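Local coordinates for gamma-butyrobetaine hydroxylase-like N-terminal domain-containing protein (Acidithiobacillus ferrooxidans, PDB 3LUU) that is of unknown function but binds a zinc ion and belongs to the family of gamma-butyrobetaine hydroxylase-like N-terminal domains, at residues V23-G28 against Y94-D99; E36-E41 against G88-E93. All coordinates share one frame; numbering follows the deposited sequence.

Contact 1. Residues V23-G28 against Y94-D99; sequences VDWADG and YLRRLD
Arg96 of helix 92-98 reaches over Trp25, the last residue of strand 20-25, and clasps Asp27 in the turn beyond it. The ionic part is a two-pronged salt bridge, made end-on. NH2 of Arg96 gives a fairly straight bond to OD2 of Asp27 (2.7 Å, 164°), arriving on the syn side of the carboxylate, while NH1 of Arg96 meets OD1 of Asp27 at 3.0 Å from above the carboxylate plane, the two planes being 43° apart. NH1 also bonds to the backbone O of Arg6, and Asp27 OD1 to the backbone N of His29.

In the aromatic part, the arginine chain passes over one indole face because its CG stands anti to the backbone N (chi1 -169°) and the chain bends at chi2. CD of Arg96 sits 3.7 Å from the centroid of the Trp25 five-membered ring, a CH-pi contact, and CZ of Arg96 follows at 4.5 Å from the same centroid as a cation-pi partner. Arginine suits the place, joining an aliphatic chain for the indole to a charged end for Asp27. Val23 CG1 packs on the opposite face, and NE1 of Trp25 bonds to Ser31 OG.

The apolar part is smaller: Trp25 CZ2 meets Leu95 CB at 4.2 Å, near the ring plane. Gly28, which readily takes positive phi, bonds through N to Trp25 O, closing a type I beta turn within the hairpin connection between strands 20-25 and 30-34, pinned to the C-terminal helix.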
loop_
_atom_site.group_PDB
_atom_site.type_symbol
_atom_site.label_atom_id
_atom_site.label_comp_id
_atom_site.label_asym_id
_atom_site.label_seq_id
_atom_site.Cartn_x
_atom_site.Cartn_y
_atom_site.Cartn_z
ATOM N N VAL A 23 -3.614 -5.253 -5.245
ATOM C CA VAL A 23 -3.681 -6.364 -4.292
ATOM C C VAL A 23 -4.990 -7.101 -4.555
ATOM O O VAL A 23 -6.053 -6.495 -4.555
ATOM C CB VAL A 23 -3.676 -5.904 -2.819
ATOM C CG1 VAL A 23 -3.691 -7.165 -1.889
ATOM C CG2 VAL A 23 -2.494 -4.975 -2.525
ATOM N N ASP A 24 -4.881 -8.384 -4.837
ATOM C CA ASP A 24 -6.035 -9.248 -5.017
ATOM C C ASP A 24 -6.362 -9.818 -3.651
ATOM O O ASP A 24 -5.470 -10.314 -2.954
ATOM C CB ASP A 24 -5.710 -10.413 -5.915
ATOM C CG ASP A 24 -5.521 -10.031 -7.370
ATOM O OD1 ASP A 24 -6.003 -8.989 -7.885
ATOM O OD2 ASP A 24 -4.883 -10.857 -8.018
ATOM N N TRP A 25 -7.644 -9.768 -3.290
ATOM C CA TRP A 25 -8.098 -10.198 -1.963
ATOM C C TRP A 25 -9.016 -11.396 -2.117
ATOM O O TRP A 25 -9.538 -11.613 -3.204
ATOM C CB TRP A 25 -8.887 -9.077 -1.310
ATOM C CG TRP A 25 -8.158 -7.777 -1.124
ATOM C CD1 TRP A 25 -8.339 -6.643 -1.846
ATOM C CD2 TRP A 25 -7.164 -7.479 -0.145
ATOM N NE1 TRP A 25 -7.522 -5.647 -1.373
ATOM C CE2 TRP A 25 -6.784 -6.141 -0.330
ATOM C CE3 TRP A 25 -6.545 -8.219 0.864
ATOM C CZ2 TRP A 25 -5.832 -5.499 0.500
ATOM C CZ3 TRP A 25 -5.614 -7.596 1.683
ATOM C CH2 TRP A 25 -5.254 -6.244 1.483
ATOM N N ALA A 26 -9.252 -12.111 -1.022
ATOM C CA ALA A 26 -10.058 -13.348 -1.043
ATOM C C ALA A 26 -11.577 -13.134 -1.282
ATOM O O ALA A 26 -12.255 -14.071 -1.696
ATOM C CB ALA A 26 -9.813 -14.142 0.213
ATOM N N ASP A 27 -12.119 -11.928 -1.059
ATOM C CA ASP A 27 -13.533 -11.650 -1.407
ATOM C C ASP A 27 -13.729 -11.352 -2.936
ATOM O O ASP A 27 -14.821 -10.944 -3.380
ATOM C CB ASP A 27 -14.084 -10.490 -0.538
ATOM C CG ASP A 27 -13.454 -9.151 -0.883
ATOM O OD1 ASP A 27 -12.291 -9.175 -1.391
ATOM O OD2 ASP A 27 -14.114 -8.076 -0.678
ATOM N N GLY A 28 -12.649 -11.509 -3.716
ATOM C CA GLY A 28 -12.651 -11.240 -5.160
ATOM C C GLY A 28 -12.366 -9.806 -5.527
ATOM O O GLY A 28 -12.306 -9.468 -6.700
ATOM N N TYR A 94 -5.315 -2.272 7.106
ATOM C CA TYR A 94 -5.093 -0.876 6.735
ATOM C C TYR A 94 -5.125 -0.648 5.215
ATOM O O TYR A 94 -5.745 0.289 4.755
ATOM C CB TYR A 94 -3.752 -0.416 7.268
ATOM C CG TYR A 94 -3.494 1.050 7.153
ATOM C CD1 TYR A 94 -4.258 1.960 7.853
ATOM C CD2 TYR A 94 -2.482 1.526 6.388
ATOM C CE1 TYR A 94 -4.024 3.300 7.758
ATOM C CE2 TYR A 94 -2.236 2.874 6.297
ATOM C CZ TYR A 94 -3.001 3.747 6.980
ATOM O OH TYR A 94 -2.727 5.090 6.898
ATOM N N LEU A 95 -4.447 -1.496 4.451
ATOM C CA LEU A 95 -4.441 -1.375 2.998
ATOM C C LEU A 95 -5.846 -1.486 2.439
ATOM O O LEU A 95 -6.269 -0.677 1.593
ATOM C CB LEU A 95 -3.573 -2.444 2.359
ATOM C CG LEU A 95 -2.091 -2.314 2.553
ATOM C CD1 LEU A 95 -1.437 -3.593 2.025
ATOM C CD2 LEU A 95 -1.588 -1.076 1.830
ATOM N N ARG A 96 -6.597 -2.467 2.927
ATOM C CA ARG A 96 -7.978 -2.612 2.489
ATOM C C ARG A 96 -8.823 -1.365 2.799
ATOM O O ARG A 96 -9.621 -0.922 1.956
ATOM C CB ARG A 96 -8.588 -3.871 3.093
ATOM C CG ARG A 96 -9.882 -4.248 2.539
ATOM C CD ARG A 96 -9.820 -4.538 1.061
ATOM N NE ARG A 96 -11.185 -4.628 0.566
ATOM C CZ ARG A 96 -11.815 -5.742 0.209
ATOM N NH1 ARG A 96 -11.225 -6.944 0.256
ATOM N NH2 ARG A 96 -13.068 -5.640 -0.204
ATOM N N ARG A 97 -8.635 -0.816 3.998
ATOM C CA ARG A 97 -9.297 0.408 4.458
ATOM C C ARG A 97 -8.969 1.617 3.584
ATOM O O ARG A 97 -9.832 2.476 3.378
ATOM C CB ARG A 97 -8.929 0.714 5.932
ATOM C CG ARG A 97 -10.004 0.346 6.995
ATOM C CD ARG A 97 -9.501 0.462 8.478
ATOM N NE ARG A 97 -8.500 1.531 8.696
ATOM C CZ ARG A 97 -8.633 2.620 9.471
ATOM N NH1 ARG A 97 -9.740 2.853 10.188
ATOM N NH2 ARG A 97 -7.620 3.491 9.547
ATOM N N LEU A 98 -7.735 1.691 3.071
ATOM C CA LEU A 98 -7.350 2.782 2.160
ATOM C C LEU A 98 -8.116 2.764 0.851
ATOM O O LEU A 98 -8.205 3.789 0.192
ATOM C CB LEU A 98 -5.845 2.806 1.860
ATOM C CG LEU A 98 -4.898 3.216 2.977
ATOM C CD1 LEU A 98 -3.487 3.137 2.395
ATOM C CD2 LEU A 98 -5.141 4.600 3.600
ATOM N N ASP A 99 -8.660 1.614 0.458
ATOM C CA ASP A 99 -9.508 1.549 -0.743
ATOM C C ASP A 99 -10.738 2.498 -0.682
ATOM O O ASP A 99 -11.215 2.977 -1.712
ATOM C CB ASP A 99 -9.988 0.113 -0.981
ATOM C CG ASP A 99 -9.647 -0.410 -2.361
ATOM O OD1 ASP A 99 -9.053 0.299 -3.211
ATOM O OD2 ASP A 99 -9.984 -1.577 -2.573
#

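Contact 2. Residues E36-E41 against G88-E93; sequences EHLRVE and GIFTWE. With ZN (zinc ion), chain B.
The zinc site of this protein is built on helix 35-40, which packs through Leu38 against Phe90 of edge strand 89-91. His37 and Glu41 stand one turn apart, a spacing that lets both reach the same metal: NE2 of His37 and OE2 of Glu41 each bind zinc at 2.0 Å. An imidazole nitrogen and a carboxylate are common zinc ligands. Glu41, just past the helix end, bends at chi2 (-90°) to bring its carboxylate round to the ion. Two oxygens of the C-terminal carboxylate of Glu101 complete the ligands.

Away from the metal, the Phe90 ring points its rim at the helix, a flat phenyl being able to present a thin edge to the backbone. Its CZ lies 3.4 Å from the backbone O of Leu38, which sits in the ring plane, at the edge. Beside this, CD2 of Leu38 packs on CE2 of Phe90 at 3.9 Å, the two side chains crossing at a slant. A branched aliphatic residue suits this buried position, since Leu38 also touches Met21, Leu95 and Leu98, while Phe90 is flanked by Leu95 and Pro43. Were Phe90 replaced by an alanine, the loss of the ring would probably open a gap beside Leu38 and take the aromatic edge from the Leu38 carbonyl.

No hydrogen bond crosses between the segments. The carbonyl of Leu38 faces the C-H rim of the ring, whose slight positive charge is likely to make the approach mildly favourable. Apolar packing thus joins helix to strand, whereas the metal bonds tie the helix to the chain terminus.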
loop_
_atom_site.group_PDB
_atom_site.type_symbol
_atom_site.label_atom_id
_atom_site.label_comp_id
_atom_site.label_asym_id
_atom_site.label_seq_id
_atom_site.Cartn_x
_atom_site.Cartn_y
_atom_site.Cartn_z
ATOM N N GLU A 36 1.360 7.282 -4.596
ATOM C CA GLU A 36 1.198 8.574 -3.944
ATOM C C GLU A 36 0.330 8.463 -2.705
ATOM O O GLU A 36 0.683 8.962 -1.663
ATOM C CB GLU A 36 0.537 9.553 -4.886
ATOM C CG GLU A 36 0.320 10.932 -4.277
ATOM C CD GLU A 36 -0.539 11.854 -5.143
ATOM O OE1 GLU A 36 -1.384 11.363 -5.935
ATOM O OE2 GLU A 36 -0.344 13.088 -5.027
ATOM N N HIS A 37 -0.842 7.856 -2.867
ATOM C CA HIS A 37 -1.795 7.656 -1.773
ATOM C C HIS A 37 -1.166 6.877 -0.623
ATOM O O HIS A 37 -1.243 7.295 0.537
ATOM C CB HIS A 37 -3.039 6.967 -2.330
ATOM C CG HIS A 37 -4.199 6.904 -1.390
ATOM N ND1 HIS A 37 -5.317 6.151 -1.664
ATOM C CD2 HIS A 37 -4.433 7.506 -0.207
ATOM C CE1 HIS A 37 -6.186 6.286 -0.684
ATOM N NE2 HIS A 37 -5.670 7.094 0.215
ATOM N N LEU A 38 -0.482 5.791 -0.956
ATOM C CA LEU A 38 0.205 4.985 0.051
ATOM C C LEU A 38 1.251 5.820 0.828
ATOM O O LEU A 38 1.364 5.749 2.061
ATOM C CB LEU A 38 0.861 3.759 -0.615
ATOM C CG LEU A 38 -0.088 2.683 -1.160
ATOM C CD1 LEU A 38 0.655 1.814 -2.155
ATOM C CD2 LEU A 38 -0.669 1.844 -0.028
ATOM N N ARG A 39 1.996 6.634 0.101
ATOM C CA ARG A 39 3.003 7.460 0.731
ATOM C C ARG A 39 2.391 8.511 1.649
ATOM O O ARG A 39 2.871 8.716 2.767
ATOM C CB ARG A 39 3.900 8.091 -0.349
ATOM C CG ARG A 39 5.019 8.989 0.168
ATOM C CD ARG A 39 5.952 8.269 1.100
ATOM N NE ARG A 39 6.868 9.197 1.734
ATOM C CZ ARG A 39 6.654 9.823 2.891
ATOM N NH1 ARG A 39 5.545 9.636 3.581
ATOM N NH2 ARG A 39 7.565 10.659 3.363
ATOM N N VAL A 40 1.350 9.201 1.198
ATOM C CA VAL A 40 0.810 10.285 2.031
ATOM C C VAL A 40 0.023 9.737 3.210
ATOM O O VAL A 40 -0.140 10.430 4.194
ATOM C CB VAL A 40 0.017 11.341 1.227
ATOM C CG1 VAL A 40 0.899 11.915 0.093
ATOM C CG2 VAL A 40 -1.204 10.785 0.659
ATOM N N GLU A 41 -0.466 8.504 3.106
ATOM C CA GLU A 41 -1.098 7.765 4.243
ATOM C C GLU A 41 -0.165 6.786 4.953
ATOM O O GLU A 41 -0.633 5.934 5.683
ATOM C CB GLU A 41 -2.236 6.886 3.726
ATOM C CG GLU A 41 -3.290 7.594 2.956
ATOM C CD GLU A 41 -4.371 8.067 3.833
ATOM O OE1 GLU A 41 -4.031 8.335 5.004
ATOM O OE2 GLU A 41 -5.535 8.136 3.355
ATOM N N GLY A 88 6.902 2.480 7.522
ATOM C CA GLY A 88 5.673 2.327 6.819
ATOM C C GLY A 88 5.489 0.846 6.749
ATOM O O GLY A 88 5.876 0.223 5.757
ATOM N N ILE A 89 4.949 0.302 7.837
ATOM C CA ILE A 89 4.472 -1.077 7.870
ATOM C C ILE A 89 2.977 -0.914 7.666
ATOM O O ILE A 89 2.324 -0.185 8.401
ATOM C CB ILE A 89 4.766 -1.785 9.195
ATOM C CG1 ILE A 89 6.286 -1.822 9.472
ATOM C CG2 ILE A 89 4.170 -3.194 9.227
ATOM C CD1 ILE A 89 7.097 -2.680 8.518
ATOM N N PHE A 90 2.462 -1.536 6.617
ATOM C CA PHE A 90 1.056 -1.433 6.267
ATOM C C PHE A 90 0.423 -2.782 6.533
ATOM O O PHE A 90 0.769 -3.776 5.863
ATOM C CB PHE A 90 0.880 -1.117 4.793
ATOM C CG PHE A 90 1.316 0.270 4.386
ATOM C CD1 PHE A 90 2.662 0.602 4.346
ATOM C CD2 PHE A 90 0.382 1.207 3.960
ATOM C CE1 PHE A 90 3.075 1.845 3.930
ATOM C CE2 PHE A 90 0.803 2.471 3.563
ATOM C CZ PHE A 90 2.147 2.776 3.554
ATOM N N THR A 91 -0.516 -2.832 7.473
ATOM C CA THR A 91 -1.229 -4.079 7.698
ATOM C C THR A 91 -2.202 -4.287 6.533
ATOM O O THR A 91 -2.607 -3.328 5.861
ATOM C CB THR A 91 -1.990 -4.109 9.010
ATOM O OG1 THR A 91 -3.066 -3.158 8.988
ATOM C CG2 THR A 91 -1.057 -3.800 10.176
ATOM N N TRP A 92 -2.556 -5.544 6.291
ATOM C CA TRP A 92 -3.567 -5.898 5.301
ATOM C C TRP A 92 -4.893 -5.161 5.545
ATOM O O TRP A 92 -5.482 -4.620 4.614
ATOM C CB TRP A 92 -3.793 -7.409 5.282
ATOM C CG TRP A 92 -2.544 -8.203 5.036
ATOM C CD1 TRP A 92 -2.099 -9.265 5.769
ATOM C CD2 TRP A 92 -1.584 -8.006 3.995
ATOM N NE1 TRP A 92 -0.925 -9.742 5.247
ATOM C CE2 TRP A 92 -0.579 -8.990 4.161
ATOM C CE3 TRP A 92 -1.480 -7.117 2.918
ATOM C CZ2 TRP A 92 0.519 -9.096 3.303
ATOM C CZ3 TRP A 92 -0.385 -7.229 2.059
ATOM C CH2 TRP A 92 0.598 -8.209 2.267
ATOM N N GLU A 93 -5.311 -5.097 6.802
ATOM C CA GLU A 93 -6.515 -4.394 7.199
ATOM C C GLU A 93 -6.437 -2.913 6.801
ATOM O O GLU A 93 -7.368 -2.364 6.222
ATOM C CB GLU A 93 -6.773 -4.570 8.714
ATOM C CG GLU A 93 -8.222 -4.676 9.104
HETATM ZN ZN ZN B . -6.730 7.931 1.738
#

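Overall arrangement
Helix 92-98 links the two contacts, whose centres lie 12 Å apart: its first two residues belong to 88-93 and the rest to 94-99. Along the chain, contact 2 is nested within the loop closed by contact 1. Between them, Tyr94 OH comes within 2.6 Å of Glu41 O, a probable hydrogen bond, and Leu98 CD2 packs 3.6 Å from CD of Glu41, against the side chain of a zinc ligand. The residues that touch in contact 1 lie farther from the metal, the nearest atom of the Leu95 side chain being about 10 Å from the zinc. Leu95 also touches Leu38 and Phe90, so the helix joins the 20-25 hairpin, the zinc-bearing helix and strand 89-91.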